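O-methyltransferase, putative (Bacillus cereus, PDB 3DUW) probably transfers the methyl group of S-adenosylmethionine to hydroxyl groups of acceptor substrates, and binds the product S-adenosyl-L-homocysteine. Local coordinates at residues V54-L68 with L76-E90. Sequence-based numbering, arbitrary orientation.
Sequences VQIQGARNILEIGTL and LARGLSSGGRVVTLE. With SAH (S-adenosyl-L-homocysteine), chain C.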
loop_
_atom_site.group_PDB
_atom_site.type_symbol
_atom_site.label_atom_id
_atom_site.label_comp_id
_atom_site.label_asym_id
_atom_site.label_seq_id
_atom_site.Cartn_x
_atom_site.Cartn_y
_atom_site.Cartn_z
ATOM N N VAL A 54 -5.264 -7.389 3.248
ATOM C CA VAL A 54 -6.011 -8.218 4.187
ATOM C C VAL A 54 -5.281 -9.552 4.364
ATOM O O VAL A 54 -5.150 -10.055 5.479
ATOM C CB VAL A 54 -7.449 -8.471 3.675
ATOM C CG1 VAL A 54 -8.080 -9.646 4.415
ATOM C CG2 VAL A 54 -8.291 -7.216 3.875
ATOM N N GLN A 55 -4.783 -10.112 3.265
ATOM C CA GLN A 55 -4.069 -11.384 3.327
ATOM C C GLN A 55 -2.740 -11.232 4.058
ATOM O O GLN A 55 -2.356 -12.101 4.842
ATOM C CB GLN A 55 -3.839 -11.930 1.914
ATOM C CG GLN A 55 -5.130 -12.151 1.139
ATOM C CD GLN A 55 -4.907 -12.675 -0.264
ATOM O OE1 GLN A 55 -4.083 -12.150 -1.011
ATOM N NE2 GLN A 55 -5.657 -13.705 -0.634
ATOM N N ILE A 56 -2.047 -10.124 3.816
ATOM C CA ILE A 56 -0.763 -9.875 4.461
ATOM C C ILE A 56 -0.938 -9.776 5.969
ATOM O O ILE A 56 -0.144 -10.324 6.733
ATOM C CB ILE A 56 -0.116 -8.585 3.921
ATOM C CG1 ILE A 56 0.282 -8.797 2.461
ATOM C CG2 ILE A 56 1.101 -8.212 4.757
ATOM C CD1 ILE A 56 0.701 -7.539 1.747
ATOM N N GLN A 57 -1.981 -9.080 6.402
ATOM C CA GLN A 57 -2.233 -8.956 7.828
ATOM C C GLN A 57 -2.830 -10.235 8.396
ATOM O O GLN A 57 -2.691 -10.513 9.586
ATOM C CB GLN A 57 -3.201 -7.815 8.121
ATOM C CG GLN A 57 -3.681 -7.851 9.564
ATOM C CD GLN A 57 -4.659 -6.764 9.905
ATOM O OE1 GLN A 57 -5.627 -6.534 9.181
ATOM N NE2 GLN A 57 -4.423 -6.092 11.029
ATOM N N GLY A 58 -3.496 -11.008 7.546
ATOM C CA GLY A 58 -4.131 -12.224 8.018
ATOM C C GLY A 58 -5.352 -11.823 8.826
ATOM O O GLY A 58 -5.680 -12.443 9.838
ATOM N N ALA A 59 -6.023 -10.766 8.374
ATOM C CA ALA A 59 -7.208 -10.254 9.052
ATOM C C ALA A 59 -8.301 -11.306 9.106
ATOM O O ALA A 59 -8.470 -12.086 8.171
ATOM C CB ALA A 59 -7.721 -9.007 8.343
ATOM N N ARG A 60 -9.050 -11.304 10.204
ATOM C CA ARG A 60 -10.129 -12.257 10.396
ATOM C C ARG A 60 -11.453 -11.552 10.674
ATOM O O ARG A 60 -12.517 -12.155 10.552
ATOM C CB ARG A 60 -9.783 -13.203 11.550
ATOM C CG ARG A 60 -10.753 -14.354 11.729
ATOM C CD ARG A 60 -10.009 -15.661 11.973
ATOM N NE ARG A 60 -9.107 -15.584 13.118
ATOM C CZ ARG A 60 -8.328 -16.585 13.520
ATOM N NH1 ARG A 60 -8.340 -17.741 12.870
ATOM N NH2 ARG A 60 -7.540 -16.434 14.576
ATOM N N ASN A 61 -11.391 -10.276 11.043
ATOM C CA ASN A 61 -12.604 -9.517 11.346
ATOM C C ASN A 61 -12.493 -8.115 10.751
ATOM O O ASN A 61 -11.845 -7.232 11.312
ATOM C CB ASN A 61 -12.805 -9.455 12.861
ATOM C CG ASN A 61 -14.198 -9.009 13.245
ATOM O OD1 ASN A 61 -15.171 -9.331 12.567
ATOM N ND2 ASN A 61 -14.304 -8.281 14.351
ATOM N N ILE A 62 -13.151 -7.926 9.613
ATOM C CA ILE A 62 -13.107 -6.671 8.876
ATOM C C ILE A 62 -14.336 -5.793 9.033
ATOM O O ILE A 62 -15.464 -6.277 9.002
ATOM C CB ILE A 62 -12.923 -6.947 7.362
ATOM C CG1 ILE A 62 -11.664 -7.781 7.125
ATOM C CG2 ILE A 62 -12.860 -5.636 6.593
ATOM C CD1 ILE A 62 -11.465 -8.188 5.675
ATOM N N LEU A 63 -14.100 -4.494 9.189
ATOM C CA LEU A 63 -15.171 -3.515 9.300
ATOM C C LEU A 63 -15.021 -2.550 8.132
ATOM O O LEU A 63 -13.952 -1.971 7.938
ATOM C CB LEU A 63 -15.075 -2.732 10.615
ATOM C CG LEU A 63 -16.005 -1.518 10.736
ATOM C CD1 LEU A 63 -17.459 -1.977 10.727
ATOM C CD2 LEU A 63 -15.701 -0.759 12.020
ATOM N N GLU A 64 -16.080 -2.406 7.345
ATOM C CA GLU A 64 -16.073 -1.488 6.213
ATOM C C GLU A 64 -17.174 -0.459 6.408
ATOM O O GLU A 64 -18.292 -0.803 6.798
ATOM C CB GLU A 64 -16.314 -2.234 4.900
ATOM C CG GLU A 64 -16.483 -1.315 3.701
ATOM C CD GLU A 64 -16.661 -2.089 2.422
ATOM O OE1 GLU A 64 -17.709 -2.758 2.273
ATOM O OE2 GLU A 64 -15.748 -2.042 1.570
ATOM N N ILE A 65 -16.851 0.806 6.159
ATOM C CA ILE A 65 -17.824 1.880 6.281
ATOM C C ILE A 65 -18.006 2.453 4.876
ATOM O O ILE A 65 -17.108 3.101 4.337
ATOM C CB ILE A 65 -17.334 2.980 7.252
ATOM C CG1 ILE A 65 -16.910 2.347 8.584
ATOM C CG2 ILE A 65 -18.444 3.994 7.482
ATOM C CD1 ILE A 65 -16.380 3.341 9.614
ATOM N N GLY A 66 -19.169 2.184 4.285
ATOM C CA GLY A 66 -19.468 2.642 2.936
ATOM C C GLY A 66 -19.442 1.441 1.995
ATOM O O GLY A 66 -18.389 1.095 1.457
ATOM N N THR A 67 -20.608 0.831 1.759
ATOM C CA THR A 67 -20.708 -0.368 0.919
ATOM C C THR A 67 -21.012 -0.152 -0.575
ATOM O O THR A 67 -20.497 -0.909 -1.415
ATOM C CB THR A 67 -21.820 -1.313 1.458
ATOM O OG1 THR A 67 -21.786 -1.345 2.894
ATOM C CG2 THR A 67 -21.623 -2.710 0.892
ATOM N N LEU A 68 -21.847 0.848 -0.896
ATOM C CA LEU A 68 -22.265 1.085 -2.288
ATOM C C LEU A 68 -22.887 -0.199 -2.854
ATOM O O LEU A 68 -23.973 -0.611 -2.451
ATOM C CB LEU A 68 -21.094 1.478 -3.175
ATOM C CG LEU A 68 -21.419 2.204 -4.473
ATOM C CD1 LEU A 68 -22.366 3.367 -4.206
ATOM C CD2 LEU A 68 -20.144 2.711 -5.119
ATOM N N LEU A 76 -12.354 -7.382 -0.305
ATOM C CA LEU A 76 -11.953 -7.562 1.087
ATOM C C LEU A 76 -12.279 -8.966 1.588
ATOM O O LEU A 76 -11.435 -9.636 2.186
ATOM C CB LEU A 76 -12.652 -6.529 1.976
ATOM C CG LEU A 76 -12.204 -5.072 1.814
ATOM C CD1 LEU A 76 -13.189 -4.147 2.502
ATOM C CD2 LEU A 76 -10.812 -4.898 2.402
ATOM N N ALA A 77 -13.504 -9.411 1.333
ATOM C CA ALA A 77 -13.933 -10.732 1.778
ATOM C C ALA A 77 -13.089 -11.842 1.163
ATOM O O ALA A 77 -12.813 -12.853 1.810
ATOM C CB ALA A 77 -15.398 -10.942 1.440
ATOM N N ARG A 78 -12.670 -11.658 -0.082
ATOM C CA ARG A 78 -11.864 -12.671 -0.743
ATOM C C ARG A 78 -10.459 -12.777 -0.164
ATOM O O ARG A 78 -9.716 -13.701 -0.496
ATOM C CB ARG A 78 -11.814 -12.397 -2.243
ATOM C CG ARG A 78 -13.111 -12.739 -2.947
ATOM C CD ARG A 78 -13.058 -12.394 -4.416
ATOM N NE ARG A 78 -14.198 -12.952 -5.131
ATOM C CZ ARG A 78 -14.423 -12.776 -6.427
ATOM N NH1 ARG A 78 -13.587 -12.051 -7.153
ATOM N NH2 ARG A 78 -15.483 -13.332 -6.999
ATOM N N GLY A 79 -10.102 -11.839 0.708
ATOM C CA GLY A 79 -8.792 -11.877 1.331
ATOM C C GLY A 79 -8.804 -12.685 2.620
ATOM O O GLY A 79 -7.749 -12.971 3.192
ATOM N N LEU A 80 -10.001 -13.050 3.079
ATOM C CA LEU A 80 -10.170 -13.836 4.304
ATOM C C LEU A 80 -9.932 -15.325 4.047
ATOM O O LEU A 80 -9.931 -15.767 2.896
ATOM C CB LEU A 80 -11.584 -13.646 4.857
ATOM C CG LEU A 80 -12.036 -12.222 5.186
ATOM C CD1 LEU A 80 -13.529 -12.224 5.469
ATOM C CD2 LEU A 80 -11.260 -11.685 6.379
ATOM N N SER A 81 -9.758 -16.098 5.120
ATOM C CA SER A 81 -9.511 -17.537 4.991
ATOM C C SER A 81 -10.372 -18.446 5.879
ATOM O O SER A 81 -11.361 -19.018 5.420
ATOM C CB SER A 81 -8.031 -17.839 5.252
ATOM O OG SER A 81 -7.654 -17.474 6.567
ATOM N N SER A 82 -9.983 -18.589 7.144
ATOM C CA SER A 82 -10.702 -19.440 8.091
ATOM C C SER A 82 -12.168 -19.046 8.237
ATOM O O SER A 82 -12.951 -19.138 7.291
ATOM C CB SER A 82 -10.019 -19.391 9.460
ATOM O OG SER A 82 -8.680 -19.848 9.380
ATOM N N GLY A 83 -12.542 -18.623 9.439
ATOM C CA GLY A 83 -13.908 -18.206 9.677
ATOM C C GLY A 83 -13.947 -16.693 9.696
ATOM O O GLY A 83 -14.635 -16.088 10.515
ATOM N N GLY A 84 -13.189 -16.085 8.789
ATOM C CA GLY A 84 -13.135 -14.637 8.714
ATOM C C GLY A 84 -14.473 -14.030 8.359
ATOM O O GLY A 84 -15.318 -14.680 7.741
ATOM N N ARG A 85 -14.676 -12.779 8.749
ATOM C CA ARG A 85 -15.929 -12.108 8.456
ATOM C C ARG A 85 -15.745 -10.635 8.137
ATOM O O ARG A 85 -14.735 -10.024 8.499
ATOM C CB ARG A 85 -16.896 -12.251 9.637
ATOM C CG ARG A 85 -16.380 -11.689 10.953
ATOM C CD ARG A 85 -17.442 -11.778 12.043
ATOM N NE ARG A 85 -16.976 -11.266 13.331
ATOM C CZ ARG A 85 -17.729 -11.208 14.427
ATOM N NH1 ARG A 85 -18.986 -11.632 14.390
ATOM N NH2 ARG A 85 -17.227 -10.734 15.561
ATOM N N VAL A 86 -16.731 -10.088 7.437
ATOM C CA VAL A 86 -16.750 -8.681 7.069
ATOM C C VAL A 86 -18.094 -8.111 7.489
ATOM O O VAL A 86 -19.136 -8.728 7.263
ATOM C CB VAL A 86 -16.634 -8.464 5.541
ATOM C CG1 VAL A 86 -16.684 -6.970 5.229
ATOM C CG2 VAL A 86 -15.354 -9.077 5.012
ATOM N N VAL A 87 -18.058 -6.949 8.127
ATOM C CA VAL A 87 -19.265 -6.248 8.528
ATOM C C VAL A 87 -19.143 -4.922 7.792
ATOM O O VAL A 87 -18.180 -4.184 7.999
ATOM C CB VAL A 87 -19.314 -5.985 10.046
ATOM C CG1 VAL A 87 -20.537 -5.150 10.381
ATOM C CG2 VAL A 87 -19.349 -7.305 10.804
ATOM N N THR A 88 -20.097 -4.632 6.913
ATOM C CA THR A 88 -20.054 -3.397 6.146
ATOM C C THR A 88 -21.306 -2.553 6.390
ATOM O O THR A 88 -22.419 -3.080 6.491
ATOM C CB THR A 88 -19.853 -3.706 4.637
ATOM O OG1 THR A 88 -19.699 -2.481 3.916
ATOM C CG2 THR A 88 -21.020 -4.509 4.078
ATOM N N LEU A 89 -21.105 -1.243 6.488
ATOM C CA LEU A 89 -22.179 -0.297 6.782
ATOM C C LEU A 89 -22.598 0.553 5.584
ATOM O O LEU A 89 -21.760 1.175 4.924
ATOM C CB LEU A 89 -21.732 0.609 7.934
ATOM C CG LEU A 89 -21.065 -0.140 9.094
ATOM C CD1 LEU A 89 -20.698 0.841 10.193
ATOM C CD2 LEU A 89 -21.991 -1.220 9.630
ATOM N N GLU A 90 -23.904 0.596 5.328
ATOM C CA GLU A 90 -24.448 1.349 4.203
ATOM C C GLU A 90 -25.733 2.089 4.582
ATOM O O GLU A 90 -26.682 1.488 5.088
ATOM C CB GLU A 90 -24.710 0.393 3.037
ATOM C CG GLU A 90 -25.362 1.025 1.824
ATOM C CD GLU A 90 -24.613 2.247 1.333
ATOM O OE1 GLU A 90 -23.374 2.158 1.169
ATOM O OE2 GLU A 90 -25.261 3.292 1.105
HETATM N N SAH C . -16.191 1.352 -0.799
HETATM C CA SAH C . -17.255 1.034 -1.822
HETATM C CB SAH C . -17.942 2.281 -2.270
HETATM C CG SAH C . -18.673 3.097 -1.230
HETATM S SD SAH C . -19.157 4.715 -1.974
HETATM C C SAH C . -16.546 0.397 -3.063
HETATM O O SAH C . -15.314 0.321 -3.067
HETATM O OXT SAH C . -17.305 -0.018 -4.010
HETATM C "C5'" SAH C . -19.639 5.562 -0.524
HETATM C "C4'" SAH C . -20.933 4.892 0.148
HETATM O "O4'" SAH C . -21.114 5.724 1.292
HETATM C "C3'" SAH C . -22.244 5.028 -0.612
HETATM O "O3'" SAH C . -22.831 3.756 -0.900
HETATM C "C2'" SAH C . -23.108 5.937 0.350
HETATM O "O2'" SAH C . -24.502 5.685 0.248
HETATM C "C1'" SAH C . -22.510 5.614 1.704
HETATM N N9 SAH C . -22.743 6.482 2.701
HETATM C C8 SAH C . -22.825 7.863 2.747
HETATM N N7 SAH C . -23.070 8.362 3.917
HETATM C C5 SAH C . -23.166 7.232 4.766
HETATM C C6 SAH C . -23.422 7.129 6.182
HETATM N N6 SAH C . -23.626 8.183 6.983
HETATM N N1 SAH C . -23.443 5.849 6.675
HETATM C C2 SAH C . -23.240 4.745 5.899
HETATM N N3 SAH C . -22.995 4.802 4.542
HETATM C C4 SAH C . -22.972 6.074 4.045
HETATM O O HOH W 1 -7.548 -15.225 0.704
HETATM O O HOH W 2 -6.857 -13.025 5.989
HETATM O O HOH W 3 -9.678 -14.667 7.584
#
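Ile62 and Val86, Glu64 and Thr88 are neighbours across the parallel strands 61-65 and 85-90, the two strands of the first beta-alpha-beta unit of this Rossmann-like methyltransferase, with helix 71-77 in the crossover. The backbone ladder runs from Arg85 N on Arg60 O to Gly66 N on Leu89 O, and its Ile62 N to Arg85 O bond is almost straight at 177°. On the face of Ile62 and Glu64, Ile62 CD1 comes to 3.6 Å from Leu80 CD2 and also lies near Leu76 O. Leu76 divides its methyls: CD2 meets Val54 CG2 of helix 44-57 at 3.7 Å, the two side chains crossing nearly at right angles, while CD1 rests on Glu64 OE2. Fully extended from CA to CD, with CG anti to the backbone N (chi1 173°), Glu64 lies alongside Thr88 and takes the proton of Thr88 OG1 on the anti lone pair of OE1, at 2.6 Å; Ser72 and Thr73 of the crossover helix hold OE2 and OE1 in turn, so this buried carboxylate is gripped by three hydroxyls. On the reverse face Arg85 NE makes a weak bond to Asn61 OD1, amide and guanidinium planes 30° apart, while Asn61 ND2 reaches Pro133 O; farther along, Leu89 CD1 packs near Leu63 and Ile65. Val54 CG1 rests against the Gly79 carbonyl. At the C-terminal ends of the strands the chain turns through Gly66, whose carbonyl accepts from the SAH amino nitrogen. Thr67 OG1 lies 2.6 Å from Thr88 OG1. Glu90 grips the ribose: OE2 receives O2' at 2.7 Å, and OE1, which accepts O3' at 2.7 Å, is also met from above the carboxylate plane by Leu68 N at 2.9 Å.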